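Local coordinates for cupin type-2 domain-containing protein (Klebsiella pneumoniae subsp. pneumoniae MGH 78578, PDB 3H8U) that is of unknown function but, as a dimeric member of the cupin family, probably binds a metal ion inside its double-stranded beta-helix barrel, at residues A[42-47]-A[109-114]; A[46-51]-A[99-104]; A[55-60]-A[95-100]; A[62-67]-A[87-92]; A[66-71]-A[104-109]. All blocks are in the same frame, centred on the assembly; numbering follows the deposited sequence. Where two conformers were deposited one is given.

In the fold
Contacts 1, 4 and 5 join neighbouring strands of one antiparallel sheet, in the order 40-46, 107-114, 61-68 and 87-91, whereas contact 3 lies in the facing sheet, between strands 51-56 and 97-101. Contact 2 sits at one end, where the loop from strand 40-46 to strand 51-56 meets strand 97-101. Along the chain contact 1 begins first and ends last; contacts 2, 3 and 4 follow one within another, while contact 5 crosses contacts 2 and 3. Centres of contacts 2 and 5 are about 8 Å apart, those of contacts 3 and 5 about 19 Å. Together they tie the two sheets of the cupin barrel, with the histidine cluster of contact 3 between them, a probable metal site.

Contact 1 (A[42-47]-A[109-114]); sequences VVWHAH and FVSVVA
The hydroxyl OG of S111 is linked to the indole of W44 through one water, which donates to OG at 3.0 Å and accepts from W44 NE1 at 3.1 Å. The same OG is hydrogen-bonded to the carboxylate of D62 on the neighbouring strand 61-68. Both the water and S111 CB lie at the edge of the W44 ring, close to its plane, so the indole is met along its N-H side by serine and solvent together.

One face of the indole takes CG1 of V42, on the same side of the sheet. W44 and F109 point the same way and lie side by side. The F109 ring receives the W44 CB group over one face, 3.6 Å from its centroid, a CH-pi contact. The two rings are nearly parallel, with planes at 21°, yet they are slid so far that they barely overlap; CD1 of W44 comes to 3.4 Å from CE2 of F109. F109 reaches this place because its CG stands between backbone N and carbonyl carbon (chi1 65°), bringing the ring over toward W44.

The strands that carry these side chains run antiparallel. V42 and S111 exchange two bonds, with S111 N 2.8 Å from V42 O, and W44 and F109 form a second hydrogen-bonded pair. Between these, V43 and V110 put their methyls on the opposite face, packed against helix 17-20 and the second subunit. The face of V42, W44, F109 and S111 is mixed, and there a chain from indole N-H through water and the S111 hydroxyl to D62 would restrain that carboxylate.

Contact 2 (A[46-51]-A[99-104]); sequences AHPGQE and AMNSGP
N101 reaches across to the loop with both backbone and side chain. Its ND2 donates to A46 O at 2.8 Å; A46 O lies close to the plane of the N101 amide, but ND2 approaches from above the A46 carbonyl plane. With CG anti to the backbone N (chi1 -179°), the amide lies alongside the P48 ring. On the main chain, G49 N gives N101 O an almost straight bond of 2.7 Å (171°), and N101 N donates to Q50 O at 3.0 Å.

Beyond these bonds, CG of E51 and CG of the selenomethionine M100 touch at 3.5 Å on one face of the sheet, and CG of P48 lies 3.3 Å from P104 O. ND2 of N101 has a further acceptor in E105 O, and a weak bond from G103 N reaches OD1, so the whole amide is held in place.

The loop is closed by Q50 N donating to H47 O at 2.9 Å. In one of its two conformers, Q50 also accepts from H47 N through OE1. G49 has the positive phi (89°) expected at the third position of a type II turn. The arrangement is a Pro-Gly type II beta turn from H47 to Q50, carrying the chain from one sheet of the cupin barrel to the other.

Contact 3 (A[55-60]-A[95-100]); sequences HVHPHG and QVHGAM. With SO4 (sulfate ion), chain C.
H55 and H97 both place CG between the backbone N and the carbonyl carbon (chi1 near 60° in both), and these matching torsions swing the two imidazoles toward each other across a hydrogen-bonded antiparallel pair. With H57 they form an aromatic cluster: H55 and H57 make up the HxH of the first conserved cupin motif and H97 is the histidine of the second, positions that in many cupins carry the metal ligands.

The H55 and H97 rings meet obliquely, their centroids 4.2 Å apart and their planes at 41°, CE1 of each lying over a face of the other ring. Their NE2 atoms stand 3.4 Å apart without a hydrogen bond. H57 comes from another direction, its ND1 at the edge of the H97 ring, 3.6 Å from CE1.

Second-shell partners fix the H55 and H97 rings. ND1 of H97 donates at 3.3 Å to Q95 O, which lies somewhat out of the ring plane, while ND1 of H55 is bonded to A53 O. The three imidazoles are consistent with the metal site of cupins, although no metal is bound here and H97 NE2 is hydrogen-bonded to D62 OD2.

In the loop beyond, H59 binds a sulfate, probably from the crystallisation liquor and also held by G119 N. H59 ND1 donates nearly straight (168°) to sulfate O1 at 2.6 Å.

Contact 4 (A[62-67]-A[87-92]); sequences DTWTVI and DIAIAK
Backbone bonds carry most of the pairing. Five join the strands: D62 and A91 exchange two, W64 and A89 another two, and V66 N reaches D87 O. The shortest, W64 N to A89 O at 2.7 Å, is almost straight (176°).

Apolar contacts differ on the two faces. T63 lies alongside both I88 and I90; its methyl CG2, anti to the backbone N, sits 3.8 Å from CG2 of I88 and 3.9 Å from CG1 of I90. On the other face, CB of W64 rests 4.2 Å from CB of A89, while the indole itself leads away from strand 87-91 and stacks on F109 of strand 107-114.

One polar side-chain bond runs within strand 61-68: W64 NE1 donates to D62 OD2 at 3.0 Å. The carboxylate oxygen lies near the indole plane, but NE1 meets it from above the carboxylate plane (56° out of it). H97 also holds OD2 and S111 holds OD1, so D62 is anchored at both oxygens.

Strand 61-68 lies between 87-91 and 107-114. The W64 side faces inward, toward Y73 and L83 of the other sheet. T63 and T65 pack on V41 and V110 of the second subunit, and residues 87-89 pair antiparallel with a strand of that subunit, extending the sheet across the dimer.

Contact 5 (A[66-71]-A[104-109]); sequences VISGEA and PEPFIF
I67 and S68 both lie opposite I108 in a classic beta bulge: I108 O accepts from I67 N at 2.7 Å and from S68 N at 3.1 Å, while I108 N donates back to S68 O.

The S68 hydroxyl, with OG anti to the backbone N (chi1 153°), donates to P106 O at 2.7 Å, pinning the chain just before strand 107-114 begins. The F107 ring is turned inward. CB of A71 sits almost exactly above its centre, 3.5 Å from the centroid and only 10° off the ring normal, a CH-pi contact. V66 CG1 approaches the same F107 ring obliquely, 3.7 Å from CE1. On the bulge side, I67 CB touches I108 CG2 at 4.1 Å.

G69 has a positive phi of 87° and brings its CA to 3.4 Å from P106 O. Two waters bridge the segments here, one joining G69 N to E105 OE1, the other lying between E70 N and E105 O.

At G69 the chain leaves strand 61-68 and enters strand 70-74 of the facing sheet. F107 fills the space between the two sheets, against L83, A99 and N101, while I108 packs on H45 of strand 40-46 and I67 reaches T65 of the second subunit.

Contact 1 (A[42-47]-A[109-114])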
# COMPACT_ATOMS: atom_id res chain seq x y z
N VAL A 42 6.34 -3.14 4.65
CA VAL A 42 7.71 -3.46 4.21
C VAL A 42 7.93 -2.91 2.79
O VAL A 42 7.02 -2.93 1.96
CB VAL A 42 7.95 -5.01 4.22
CG1 VAL A 42 9.30 -5.39 3.62
CG2 VAL A 42 7.82 -5.54 5.65
N VAL A 43 9.11 -2.39 2.55
CA VAL A 43 9.55 -2.00 1.20
C VAL A 43 10.50 -3.09 0.70
O VAL A 43 11.54 -3.36 1.33
CB VAL A 43 10.22 -0.62 1.21
CG1 VAL A 43 10.98 -0.38 -0.09
CG2 VAL A 43 9.18 0.47 1.44
N TRP A 44 10.12 -3.70 -0.42
CA TRP A 44 10.91 -4.69 -1.08
C TRP A 44 11.52 -4.14 -2.38
O TRP A 44 10.88 -3.38 -3.10
CB TRP A 44 10.05 -5.89 -1.43
CG TRP A 44 9.63 -6.70 -0.26
CD1 TRP A 44 8.42 -6.67 0.36
CD2 TRP A 44 10.42 -7.66 0.44
NE1 TRP A 44 8.40 -7.56 1.39
CE2 TRP A 44 9.61 -8.19 1.47
CE3 TRP A 44 11.72 -8.13 0.30
CZ2 TRP A 44 10.06 -9.18 2.34
CZ3 TRP A 44 12.18 -9.12 1.18
CH2 TRP A 44 11.35 -9.63 2.18
N HIS A 45 12.73 -4.59 -2.66
CA HIS A 45 13.48 -4.23 -3.87
C HIS A 45 14.11 -5.49 -4.44
O HIS A 45 14.75 -6.24 -3.73
CB HIS A 45 14.56 -3.19 -3.53
CG HIS A 45 15.49 -2.85 -4.66
ND1 HIS A 45 16.43 -3.74 -5.17
CD2 HIS A 45 15.63 -1.71 -5.37
CE1 HIS A 45 17.10 -3.14 -6.13
NE2 HIS A 45 16.61 -1.93 -6.31
N ALA A 46 13.92 -5.72 -5.74
CA ALA A 46 14.59 -6.80 -6.44
C ALA A 46 15.24 -6.28 -7.72
O ALA A 46 14.61 -5.58 -8.51
CB ALA A 46 13.62 -7.96 -6.75
N HIS A 47 16.49 -6.64 -7.90
CA HIS A 47 17.19 -6.45 -9.17
C HIS A 47 16.64 -7.44 -10.19
O HIS A 47 16.10 -8.50 -9.82
CB HIS A 47 18.69 -6.73 -9.02
CG HIS A 47 19.43 -5.71 -8.21
ND1 HIS A 47 19.56 -4.38 -8.60
CD2 HIS A 47 20.14 -5.83 -7.06
CE1 HIS A 47 20.27 -3.73 -7.70
NE2 HIS A 47 20.64 -4.59 -6.76
N PHE A 109 8.23 -2.56 -4.48
CA PHE A 109 6.86 -2.57 -4.02
C PHE A 109 6.76 -2.43 -2.51
O PHE A 109 7.72 -2.65 -1.79
CB PHE A 109 6.08 -3.81 -4.50
CG PHE A 109 6.58 -5.09 -3.94
CD1 PHE A 109 7.67 -5.73 -4.52
CD2 PHE A 109 5.96 -5.68 -2.86
CE1 PHE A 109 8.12 -6.93 -4.04
CE2 PHE A 109 6.42 -6.89 -2.35
CZ PHE A 109 7.49 -7.53 -2.96
N VAL A 110 5.58 -2.00 -2.10
CA VAL A 110 5.23 -1.84 -0.72
C VAL A 110 4.29 -3.00 -0.41
O VAL A 110 3.23 -3.12 -1.02
CB VAL A 110 4.54 -0.51 -0.46
CG1 VAL A 110 4.00 -0.45 1.02
CG2 VAL A 110 5.48 0.64 -0.78
N SER A 111 4.70 -3.80 0.56
CA SER A 111 3.89 -4.89 1.10
C SER A 111 3.22 -4.51 2.43
O SER A 111 3.91 -4.06 3.36
CB SER A 111 4.79 -6.10 1.34
OG SER A 111 4.15 -7.04 2.19
N VAL A 112 1.91 -4.72 2.50
CA VAL A 112 1.16 -4.58 3.73
C VAL A 112 0.58 -5.95 4.09
O VAL A 112 -0.34 -6.41 3.43
CB VAL A 112 0.04 -3.52 3.62
CG1 VAL A 112 -0.69 -3.35 5.01
CG2 VAL A 112 0.61 -2.19 3.11
N VAL A 113 1.14 -6.56 5.14
CA VAL A 113 0.64 -7.83 5.67
C VAL A 113 -0.27 -7.56 6.86
O VAL A 113 0.12 -6.80 7.76
CB VAL A 113 1.81 -8.73 6.10
CG1 VAL A 113 1.33 -9.97 6.84
CG2 VAL A 113 2.60 -9.15 4.84
N ALA A 114 -1.46 -8.15 6.84
CA ALA A 114 -2.43 -7.95 7.92
C ALA A 114 -3.05 -9.29 8.29
O ALA A 114 -3.45 -10.06 7.40
CB ALA A 114 -3.52 -6.97 7.48
O HOH W 1 6.34 -8.68 3.39

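Contact 2 (A[46-51]-A[99-104])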
# COMPACT_ATOMS: atom_id res chain seq x y z
N ALA A 46 13.92 -5.72 -5.74
CA ALA A 46 14.59 -6.80 -6.44
C ALA A 46 15.24 -6.28 -7.72
O ALA A 46 14.61 -5.58 -8.51
CB ALA A 46 13.62 -7.96 -6.75
N HIS A 47 16.49 -6.64 -7.90
CA HIS A 47 17.19 -6.45 -9.17
C HIS A 47 16.64 -7.44 -10.19
O HIS A 47 16.10 -8.50 -9.82
CB HIS A 47 18.69 -6.73 -9.02
CG HIS A 47 19.43 -5.71 -8.21
ND1 HIS A 47 19.56 -4.38 -8.60
CD2 HIS A 47 20.14 -5.83 -7.06
CE1 HIS A 47 20.27 -3.73 -7.70
NE2 HIS A 47 20.64 -4.59 -6.76
N PRO A 48 16.83 -7.14 -11.49
CA PRO A 48 16.49 -8.11 -12.52
C PRO A 48 16.99 -9.53 -12.23
O PRO A 48 18.17 -9.72 -11.93
CB PRO A 48 17.17 -7.54 -13.76
CG PRO A 48 17.01 -6.08 -13.56
CD PRO A 48 17.33 -5.90 -12.09
N GLY A 49 16.09 -10.49 -12.31
CA GLY A 49 16.44 -11.89 -12.06
C GLY A 49 16.33 -12.32 -10.60
O GLY A 49 16.33 -13.52 -10.32
N GLN A 50 16.27 -11.36 -9.67
CA GLN A 50 16.16 -11.67 -8.25
C GLN A 50 14.74 -12.06 -7.96
O GLN A 50 13.82 -11.70 -8.72
CB GLN A 50 16.56 -10.50 -7.36
CG GLN A 50 18.02 -10.21 -7.40
CD GLN A 50 18.48 -9.32 -6.28
OE1 GLN A 50 17.93 -8.26 -6.06
NE2 GLN A 50 19.52 -9.75 -5.56
N GLU A 51 14.59 -12.85 -6.90
CA GLU A 51 13.29 -13.37 -6.51
C GLU A 51 12.87 -13.02 -5.09
O GLU A 51 13.70 -12.96 -4.17
CB GLU A 51 13.27 -14.89 -6.65
CG GLU A 51 13.29 -15.34 -8.06
CD GLU A 51 13.51 -16.84 -8.18
OE1 GLU A 51 13.20 -17.59 -7.22
OE2 GLU A 51 14.02 -17.23 -9.24
N ALA A 99 7.72 -13.68 -6.29
CA ALA A 99 7.92 -12.97 -7.56
C ALA A 99 9.34 -13.08 -8.08
O ALA A 99 10.25 -13.39 -7.32
CB ALA A 99 7.50 -11.52 -7.42
N MSE A 100 9.52 -12.87 -9.39
CA MSE A 100 10.84 -12.67 -9.99
C MSE A 100 10.79 -11.38 -10.81
O MSE A 100 9.86 -11.20 -11.62
CB MSE A 100 11.25 -13.85 -10.89
CG MSE A 100 12.79 -13.81 -11.16
SE MSE A 100 13.28 -14.46 -12.83
CE MSE A 100 12.19 -13.27 -13.80
N ASN A 101 11.79 -10.50 -10.60
CA ASN A 101 11.94 -9.27 -11.41
C ASN A 101 12.35 -9.69 -12.84
O ASN A 101 13.50 -10.12 -13.06
CB ASN A 101 12.97 -8.31 -10.81
CG ASN A 101 13.12 -7.06 -11.63
OD1 ASN A 101 12.55 -6.99 -12.71
ND2 ASN A 101 13.85 -6.05 -11.12
N SER A 102 11.42 -9.54 -13.79
CA SER A 102 11.65 -9.88 -15.19
C SER A 102 12.28 -8.73 -16.00
O SER A 102 12.67 -8.91 -17.16
CB SER A 102 10.34 -10.33 -15.85
OG SER A 102 9.29 -9.42 -15.52
N GLY A 103 12.38 -7.55 -15.38
CA GLY A 103 13.23 -6.48 -15.91
C GLY A 103 12.51 -5.57 -16.89
O GLY A 103 11.39 -5.89 -17.32
N PRO A 104 13.19 -4.50 -17.33
CA PRO A 104 14.58 -4.15 -16.97
C PRO A 104 14.80 -3.37 -15.69
O PRO A 104 15.92 -3.38 -15.18
CB PRO A 104 15.03 -3.30 -18.15
CG PRO A 104 13.82 -2.76 -18.75
CD PRO A 104 12.68 -3.64 -18.41

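Contact 3 (A[55-60]-A[95-100])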
# COMPACT_ATOMS: atom_id res chain seq x y z
N HIS A 55 5.83 -18.04 -0.68
CA HIS A 55 5.42 -18.28 0.68
C HIS A 55 3.91 -18.10 0.83
O HIS A 55 3.24 -17.56 -0.05
CB HIS A 55 6.20 -17.37 1.66
CG HIS A 55 6.01 -15.90 1.45
ND1 HIS A 55 6.55 -15.21 0.38
CD2 HIS A 55 5.42 -14.96 2.23
CE1 HIS A 55 6.27 -13.92 0.49
NE2 HIS A 55 5.61 -13.74 1.63
N VAL A 56 3.42 -18.59 1.96
CA VAL A 56 2.02 -18.46 2.32
C VAL A 56 1.89 -17.93 3.76
O VAL A 56 2.65 -18.33 4.64
CB VAL A 56 1.29 -19.84 2.12
CG1 VAL A 56 2.02 -20.96 2.85
CG2 VAL A 56 -0.17 -19.76 2.54
N HIS A 57 0.93 -17.04 4.00
CA HIS A 57 0.57 -16.64 5.34
C HIS A 57 -0.75 -17.39 5.59
O HIS A 57 -1.76 -17.06 4.95
CB HIS A 57 0.28 -15.13 5.48
CG HIS A 57 1.45 -14.25 5.18
ND1 HIS A 57 1.64 -13.69 3.95
CD2 HIS A 57 2.43 -13.78 5.97
CE1 HIS A 57 2.74 -12.96 3.97
NE2 HIS A 57 3.24 -13.00 5.19
N PRO A 58 -0.74 -18.39 6.49
CA PRO A 58 -1.96 -19.14 6.80
C PRO A 58 -3.13 -18.29 7.31
O PRO A 58 -4.31 -18.65 7.12
CB PRO A 58 -1.49 -20.08 7.89
CG PRO A 58 -0.09 -20.30 7.57
CD PRO A 58 0.40 -18.95 7.20
N HIS A 59 -2.79 -17.20 7.97
CA HIS A 59 -3.76 -16.35 8.63
C HIS A 59 -3.54 -14.86 8.41
O HIS A 59 -3.85 -14.05 9.27
CB HIS A 59 -3.78 -16.69 10.13
CG HIS A 59 -4.23 -18.08 10.42
ND1 HIS A 59 -3.42 -19.02 11.05
CD2 HIS A 59 -5.36 -18.74 10.08
CE1 HIS A 59 -4.06 -20.17 11.12
NE2 HIS A 59 -5.24 -20.03 10.55
N GLY A 60 -3.04 -14.48 7.23
CA GLY A 60 -2.86 -13.07 6.89
C GLY A 60 -3.00 -12.85 5.42
O GLY A 60 -2.85 -13.79 4.63
N GLN A 95 -2.96 -18.46 0.25
CA GLN A 95 -2.56 -18.28 -1.14
C GLN A 95 -1.04 -18.13 -1.27
O GLN A 95 -0.45 -17.22 -0.71
CB GLN A 95 -3.31 -17.09 -1.77
CG GLN A 95 -4.78 -17.35 -1.98
CD GLN A 95 -5.44 -16.31 -2.87
OE1 GLN A 95 -5.10 -15.11 -2.82
NE2 GLN A 95 -6.44 -16.74 -3.64
N VAL A 96 -0.42 -19.02 -2.04
CA VAL A 96 1.00 -18.92 -2.31
C VAL A 96 1.30 -17.68 -3.15
O VAL A 96 0.57 -17.37 -4.11
CB VAL A 96 1.54 -20.18 -3.05
CG1 VAL A 96 3.04 -20.03 -3.34
CG2 VAL A 96 1.32 -21.42 -2.22
N HIS A 97 2.36 -16.96 -2.78
CA HIS A 97 2.80 -15.81 -3.56
C HIS A 97 4.31 -15.58 -3.43
O HIS A 97 4.92 -15.77 -2.36
CB HIS A 97 2.02 -14.53 -3.18
CG HIS A 97 2.20 -14.10 -1.76
ND1 HIS A 97 1.85 -14.90 -0.68
CD2 HIS A 97 2.64 -12.92 -1.23
CE1 HIS A 97 2.11 -14.24 0.44
NE2 HIS A 97 2.59 -13.05 0.13
N GLY A 98 4.89 -15.16 -4.54
CA GLY A 98 6.31 -14.87 -4.67
C GLY A 98 6.49 -14.09 -5.97
O GLY A 98 5.50 -13.86 -6.70
N ALA A 99 7.72 -13.68 -6.29
CA ALA A 99 7.92 -12.97 -7.56
C ALA A 99 9.34 -13.08 -8.08
O ALA A 99 10.25 -13.39 -7.32
CB ALA A 99 7.50 -11.52 -7.42
N MSE A 100 9.52 -12.87 -9.39
CA MSE A 100 10.84 -12.67 -9.99
C MSE A 100 10.79 -11.38 -10.81
O MSE A 100 9.86 -11.20 -11.62
CB MSE A 100 11.25 -13.85 -10.89
CG MSE A 100 12.79 -13.81 -11.16
SE MSE A 100 13.28 -14.46 -12.83
CE MSE A 100 12.19 -13.27 -13.80
S SO4 C . -0.27 -17.45 12.25
O1 SO4 C . -0.94 -18.59 11.62
O2 SO4 C . -0.71 -17.31 13.64
O3 SO4 C . 1.18 -17.68 12.24
O4 SO4 C . -0.62 -16.23 11.54
O HOH W 2 -0.41 -16.19 1.66

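Contact 4 (A[62-67]-A[87-92])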
# COMPACT_ATOMS: atom_id res chain seq x y z
N ASP A 62 -1.55 -10.45 2.28
CA ASP A 62 -0.42 -9.66 1.85
C ASP A 62 -0.81 -8.89 0.58
O ASP A 62 -1.05 -9.47 -0.48
CB ASP A 62 0.78 -10.56 1.58
CG ASP A 62 2.08 -9.78 1.37
OD1 ASP A 62 2.07 -8.51 1.44
OD2 ASP A 62 3.12 -10.47 1.15
N THR A 63 -0.88 -7.58 0.74
CA THR A 63 -1.25 -6.68 -0.33
C THR A 63 0.01 -5.93 -0.79
O THR A 63 0.64 -5.22 0.01
CB THR A 63 -2.34 -5.65 0.10
OG1 THR A 63 -3.48 -6.36 0.60
CG2 THR A 63 -2.76 -4.81 -1.11
N TRP A 64 0.37 -6.10 -2.06
CA TRP A 64 1.50 -5.41 -2.63
C TRP A 64 1.08 -4.28 -3.54
O TRP A 64 0.20 -4.43 -4.37
CB TRP A 64 2.36 -6.34 -3.50
CG TRP A 64 2.98 -7.51 -2.86
CD1 TRP A 64 2.91 -7.89 -1.56
CD2 TRP A 64 3.83 -8.46 -3.51
NE1 TRP A 64 3.67 -9.01 -1.36
CE2 TRP A 64 4.23 -9.39 -2.55
CE3 TRP A 64 4.31 -8.59 -4.83
CZ2 TRP A 64 5.09 -10.45 -2.83
CZ3 TRP A 64 5.16 -9.65 -5.12
CH2 TRP A 64 5.55 -10.57 -4.13
N THR A 65 1.74 -3.12 -3.39
CA THR A 65 1.53 -2.02 -4.32
C THR A 65 2.86 -1.74 -5.04
O THR A 65 3.86 -1.41 -4.42
CB THR A 65 0.98 -0.76 -3.59
OG1 THR A 65 -0.33 -1.01 -3.10
CG2 THR A 65 0.93 0.41 -4.55
N VAL A 66 2.86 -1.89 -6.36
CA VAL A 66 4.08 -1.80 -7.11
C VAL A 66 4.42 -0.34 -7.46
O VAL A 66 3.64 0.38 -8.13
CB VAL A 66 4.03 -2.70 -8.38
CG1 VAL A 66 5.36 -2.65 -9.06
CG2 VAL A 66 3.67 -4.17 -8.02
N ILE A 67 5.59 0.09 -6.98
CA ILE A 67 6.15 1.45 -7.20
C ILE A 67 6.91 1.56 -8.52
O ILE A 67 6.78 2.54 -9.25
CB ILE A 67 7.17 1.83 -6.05
CG1 ILE A 67 6.51 1.74 -4.66
CG2 ILE A 67 7.72 3.20 -6.24
CD1 ILE A 67 5.24 2.56 -4.56
N ASP A 87 0.34 -1.53 -10.35
CA ASP A 87 -0.50 -2.68 -10.06
C ASP A 87 -0.51 -2.98 -8.56
O ASP A 87 0.42 -2.64 -7.83
CB ASP A 87 0.02 -3.95 -10.78
CG ASP A 87 -0.27 -3.98 -12.25
OD1 ASP A 87 -1.09 -3.17 -12.75
OD2 ASP A 87 0.33 -4.87 -12.92
N ILE A 88 -1.58 -3.65 -8.13
CA ILE A 88 -1.74 -4.19 -6.79
C ILE A 88 -1.75 -5.72 -6.93
O ILE A 88 -2.43 -6.26 -7.79
CB ILE A 88 -3.09 -3.72 -6.19
CG1 ILE A 88 -3.15 -2.20 -6.16
CG2 ILE A 88 -3.35 -4.35 -4.83
CD1 ILE A 88 -4.52 -1.60 -5.96
N ALA A 89 -1.01 -6.44 -6.07
CA ALA A 89 -1.09 -7.91 -6.02
C ALA A 89 -1.57 -8.32 -4.63
O ALA A 89 -1.14 -7.72 -3.63
CB ALA A 89 0.26 -8.55 -6.32
N ILE A 90 -2.55 -9.22 -4.57
CA ILE A 90 -3.09 -9.61 -3.27
C ILE A 90 -2.97 -11.11 -3.10
O ILE A 90 -3.46 -11.89 -3.97
CB ILE A 90 -4.55 -9.12 -3.04
CG1 ILE A 90 -4.63 -7.59 -3.04
CG2 ILE A 90 -5.14 -9.73 -1.70
CD1 ILE A 90 -6.08 -7.05 -3.20
N ALA A 91 -2.38 -11.53 -1.98
CA ALA A 91 -2.48 -12.92 -1.54
C ALA A 91 -3.39 -12.93 -0.32
O ALA A 91 -3.07 -12.28 0.70
CB ALA A 91 -1.11 -13.48 -1.18
N LYS A 92 -4.51 -13.64 -0.43
CA LYS A 92 -5.35 -13.92 0.74
C LYS A 92 -4.71 -15.02 1.57
O LYS A 92 -3.80 -15.70 1.08
CB LYS A 92 -6.74 -14.33 0.32
CG LYS A 92 -7.48 -13.22 -0.37
CD LYS A 92 -8.89 -13.61 -0.71
CE LYS A 92 -9.03 -14.04 -2.12
NZ LYS A 92 -10.49 -14.27 -2.45

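Contact 5 (A[66-71]-A[104-109])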
# COMPACT_ATOMS: atom_id res chain seq x y z
N VAL A 66 2.86 -1.89 -6.36
CA VAL A 66 4.08 -1.80 -7.11
C VAL A 66 4.42 -0.34 -7.46
O VAL A 66 3.64 0.38 -8.13
CB VAL A 66 4.03 -2.70 -8.38
CG1 VAL A 66 5.36 -2.65 -9.06
CG2 VAL A 66 3.67 -4.17 -8.02
N ILE A 67 5.59 0.09 -6.98
CA ILE A 67 6.15 1.45 -7.20
C ILE A 67 6.91 1.56 -8.52
O ILE A 67 6.78 2.54 -9.25
CB ILE A 67 7.17 1.83 -6.05
CG1 ILE A 67 6.51 1.74 -4.66
CG2 ILE A 67 7.72 3.20 -6.24
CD1 ILE A 67 5.24 2.56 -4.56
N SER A 68 7.71 0.54 -8.82
CA SER A 68 8.61 0.58 -9.93
C SER A 68 8.76 -0.80 -10.53
O SER A 68 8.76 -1.79 -9.81
CB SER A 68 9.95 1.15 -9.43
OG SER A 68 11.03 0.71 -10.18
N GLY A 69 8.85 -0.86 -11.86
CA GLY A 69 9.31 -2.06 -12.56
C GLY A 69 8.23 -3.08 -12.85
O GLY A 69 7.04 -2.82 -12.68
N GLU A 70 8.69 -4.25 -13.29
CA GLU A 70 7.82 -5.32 -13.73
C GLU A 70 8.31 -6.65 -13.11
O GLU A 70 9.52 -6.82 -12.90
CB GLU A 70 7.86 -5.41 -15.26
CG GLU A 70 7.23 -4.21 -16.00
CD GLU A 70 7.05 -4.45 -17.49
OE1 GLU A 70 7.00 -5.62 -17.94
OE2 GLU A 70 6.93 -3.46 -18.23
N ALA A 71 7.39 -7.57 -12.84
CA ALA A 71 7.73 -8.87 -12.29
C ALA A 71 6.77 -9.94 -12.76
O ALA A 71 5.65 -9.64 -13.20
CB ALA A 71 7.74 -8.83 -10.77
N PRO A 104 13.19 -4.50 -17.33
CA PRO A 104 14.58 -4.15 -16.97
C PRO A 104 14.80 -3.37 -15.69
O PRO A 104 15.92 -3.38 -15.18
CB PRO A 104 15.03 -3.30 -18.15
CG PRO A 104 13.82 -2.76 -18.75
CD PRO A 104 12.68 -3.64 -18.41
N GLU A 105 13.78 -2.68 -15.20
CA GLU A 105 13.97 -1.74 -14.12
C GLU A 105 14.03 -2.49 -12.79
O GLU A 105 13.56 -3.63 -12.70
CB GLU A 105 12.82 -0.74 -14.09
CG GLU A 105 12.79 0.14 -15.32
CD GLU A 105 11.78 1.27 -15.23
OE1 GLU A 105 11.28 1.60 -14.14
OE2 GLU A 105 11.52 1.86 -16.30
N PRO A 106 14.58 -1.82 -11.74
CA PRO A 106 14.38 -2.37 -10.41
C PRO A 106 12.89 -2.60 -10.15
O PRO A 106 12.03 -1.79 -10.56
CB PRO A 106 14.92 -1.28 -9.46
CG PRO A 106 15.08 -0.05 -10.34
CD PRO A 106 15.35 -0.56 -11.71
N PHE A 107 12.59 -3.68 -9.44
CA PHE A 107 11.21 -3.97 -9.06
C PHE A 107 11.04 -3.58 -7.60
O PHE A 107 11.71 -4.14 -6.73
CB PHE A 107 10.93 -5.45 -9.31
CG PHE A 107 9.60 -5.93 -8.80
CD1 PHE A 107 8.42 -5.36 -9.24
CD2 PHE A 107 9.52 -7.01 -7.92
CE1 PHE A 107 7.17 -5.83 -8.79
CE2 PHE A 107 8.25 -7.50 -7.48
CZ PHE A 107 7.09 -6.88 -7.91
N ILE A 108 10.21 -2.56 -7.34
CA ILE A 108 10.05 -2.05 -5.99
C ILE A 108 8.57 -2.00 -5.64
O ILE A 108 7.75 -1.46 -6.39
CB ILE A 108 10.71 -0.64 -5.85
CG1 ILE A 108 12.21 -0.70 -6.15
CG2 ILE A 108 10.50 -0.06 -4.45
CD1 ILE A 108 12.89 0.64 -6.26
N PHE A 109 8.23 -2.56 -4.48
CA PHE A 109 6.86 -2.57 -4.02
C PHE A 109 6.76 -2.43 -2.51
O PHE A 109 7.72 -2.65 -1.79
CB PHE A 109 6.08 -3.81 -4.50
CG PHE A 109 6.58 -5.09 -3.94
CD1 PHE A 109 7.67 -5.73 -4.52
CD2 PHE A 109 5.96 -5.68 -2.86
CE1 PHE A 109 8.12 -6.93 -4.04
CE2 PHE A 109 6.42 -6.89 -2.35
CZ PHE A 109 7.49 -7.53 -2.96
O HOH W 3 8.57 1.39 -13.57
O HOH W 4 11.39 -4.65 -13.82